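Local structure of putative TRAP PERIPLASMIC SOLUTE BINDING PROTEIN (Haemophilus influenzae, 4PBQ) at residues 43-46 against 47-51. The protein probably serves as the periplasmic solute-binding component of a TRAP transporter, and binds L-gulonate. Numbering follows the deposited sequence.
Sequences LQEY and FKKTI
Leu43 lays its CD2 methyl against Phe47, 3.9 Å from Phe47 CB and just as close to CD2 of the ring. The two side chains run alongside each other. Ile51 CD1 lies over one face of the Phe47 ring, offset toward the rim. Leu43 and Phe47 both pack on Leu29 and Leu236, so this side of the helix is buried on the sheet.

Glu45 and Lys49 form a salt bridge on another side of the helix. The lysine is extended beyond CG, while the glutamate bends at chi2 (-50°) and brings OE1 to 2.9 Å from Lys49 NZ. The ammonium meets the syn side of OE1, slightly out of the carboxylate plane. Glu45 CB also sits over the centre of one face of the Tyr46 ring.

The helix widens at the turn of residues 43-46. Lys48 N donates to Leu43 O at 2.8 Å, nearly straight, whereas the bond from Phe47 N to Leu43 O is weak. Thr50 OG1 donates to Tyr46 O at 2.6 Å, in the carbonyl plane, and Thr50 N adds a weak bond to the same oxygen. A water links Glu45 O to Thr50 OG1. The Lys48 ammonium forms a salt bridge with Glu52 and a hydrogen bond with Ile61 O.

Leu43, Tyr46, Thr50 and Ile51 touch helix 248-281. The wider i to i+5 bond is that of a pi-type turn, set within helix 38-54, the helical connection of the beta-alpha-beta unit formed with parallel strands 25-30 and 59-64.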
loop_
_atom_site.group_PDB
_atom_site.type_symbol
_atom_site.label_atom_id
_atom_site.label_comp_id
_atom_site.label_asym_id
_atom_site.label_seq_id
_atom_site.Cartn_x
_atom_site.Cartn_y
_atom_site.Cartn_z
ATOM N N LEU A 43 10.391 -9.821 -5.656
ATOM C CA LEU A 43 11.139 -9.052 -6.644
ATOM C C LEU A 43 12.463 -9.740 -6.941
ATOM O O LEU A 43 12.865 -9.868 -8.099
ATOM C CB LEU A 43 11.427 -7.645 -6.133
ATOM C CG LEU A 43 10.344 -6.596 -6.269
ATOM C CD1 LEU A 43 10.840 -5.317 -5.644
ATOM C CD2 LEU A 43 9.923 -6.361 -7.720
ATOM N N GLN A 44 13.155 -10.170 -5.891
ATOM C CA GLN A 44 14.451 -10.844 -6.062
ATOM C C GLN A 44 14.357 -12.148 -6.833
ATOM O O GLN A 44 15.163 -12.406 -7.733
ATOM C CB GLN A 44 15.087 -11.169 -4.709
ATOM C CG GLN A 44 15.528 -10.023 -3.851
ATOM C CD GLN A 44 16.085 -10.509 -2.496
ATOM O OE1 GLN A 44 15.392 -11.189 -1.707
ATOM N NE2 GLN A 44 17.333 -10.155 -2.224
ATOM N N GLU A 45 13.397 -12.980 -6.467
ATOM C CA GLU A 45 13.369 -14.351 -6.965
ATOM C C GLU A 45 12.651 -14.485 -8.302
ATOM O O GLU A 45 12.966 -15.392 -9.086
ATOM C CB GLU A 45 12.714 -15.262 -5.937
ATOM C CG GLU A 45 13.547 -15.460 -4.704
ATOM C CD GLU A 45 14.980 -15.845 -5.034
ATOM O OE1 GLU A 45 15.171 -16.767 -5.885
ATOM O OE2 GLU A 45 15.901 -15.199 -4.463
ATOM N N TYR A 46 11.669 -13.613 -8.542
ATOM C CA TYR A 46 10.752 -13.788 -9.675
ATOM C C TYR A 46 10.847 -12.656 -10.698
ATOM O O TYR A 46 10.924 -12.913 -11.892
ATOM C CB TYR A 46 9.297 -13.980 -9.192
ATOM C CG TYR A 46 9.201 -15.104 -8.200
ATOM C CD1 TYR A 46 9.488 -16.403 -8.579
ATOM C CD2 TYR A 46 8.879 -14.861 -6.873
ATOM C CE1 TYR A 46 9.451 -17.427 -7.662
ATOM C CE2 TYR A 46 8.840 -15.884 -5.955
ATOM C CZ TYR A 46 9.116 -17.155 -6.353
ATOM O OH TYR A 46 9.071 -18.176 -5.438
ATOM N N PHE A 47 10.870 -11.409 -10.251
ATOM C CA PHE A 47 10.886 -10.300 -11.189
ATOM C C PHE A 47 12.296 -10.118 -11.740
ATOM O O PHE A 47 12.517 -10.217 -12.952
ATOM C CB PHE A 47 10.391 -9.003 -10.532
ATOM C CG PHE A 47 10.150 -7.898 -11.502
ATOM C CD1 PHE A 47 9.135 -8.012 -12.468
ATOM C CD2 PHE A 47 10.913 -6.738 -11.477
ATOM C CE1 PHE A 47 8.919 -7.004 -13.408
ATOM C CE2 PHE A 47 10.682 -5.713 -12.393
ATOM C CZ PHE A 47 9.685 -5.843 -13.357
ATOM N N LYS A 48 13.245 -9.884 -10.843
ATOM C CA LYS A 48 14.638 -9.633 -11.216
ATOM C C LYS A 48 15.224 -10.831 -11.941
ATOM O O LYS A 48 15.763 -10.701 -13.037
ATOM C CB LYS A 48 15.457 -9.354 -9.956
ATOM C CG LYS A 48 16.933 -9.177 -10.184
ATOM C CD LYS A 48 17.621 -8.848 -8.861
ATOM C CE LYS A 48 19.143 -8.869 -8.969
ATOM N NZ LYS A 48 19.662 -7.726 -9.750
ATOM N N LYS A 49 15.117 -12.005 -11.342
ATOM C CA LYS A 49 15.711 -13.178 -11.972
ATOM C C LYS A 49 15.122 -13.477 -13.338
ATOM O O LYS A 49 15.846 -13.812 -14.265
ATOM C CB LYS A 49 15.600 -14.409 -11.072
ATOM C CG LYS A 49 16.690 -14.497 -10.057
ATOM C CD LYS A 49 16.659 -15.823 -9.297
ATOM C CE LYS A 49 17.637 -15.771 -8.132
ATOM N NZ LYS A 49 17.651 -17.023 -7.345
ATOM N N THR A 50 13.803 -13.424 -13.473
ATOM C CA THR A 50 13.194 -13.727 -14.765
ATOM C C THR A 50 13.723 -12.797 -15.842
ATOM O O THR A 50 14.133 -13.231 -16.919
ATOM C CB THR A 50 11.652 -13.625 -14.711
ATOM O OG1 THR A 50 11.146 -14.618 -13.812
ATOM C CG2 THR A 50 11.038 -13.818 -16.101
ATOM N N ILE A 51 13.693 -11.502 -15.564
ATOM C CA ILE A 51 14.119 -10.536 -16.563
ATOM C C ILE A 51 15.604 -10.706 -16.903
ATOM O O ILE A 51 15.980 -10.765 -18.084
ATOM C CB ILE A 51 13.826 -9.108 -16.094
ATOM C CG1 ILE A 51 12.321 -8.839 -16.204
ATOM C CG2 ILE A 51 14.573 -8.084 -16.935
ATOM C CD1 ILE A 51 11.846 -7.592 -15.416
HETATM O O HOH W 1 12.823 -16.518 -11.767
#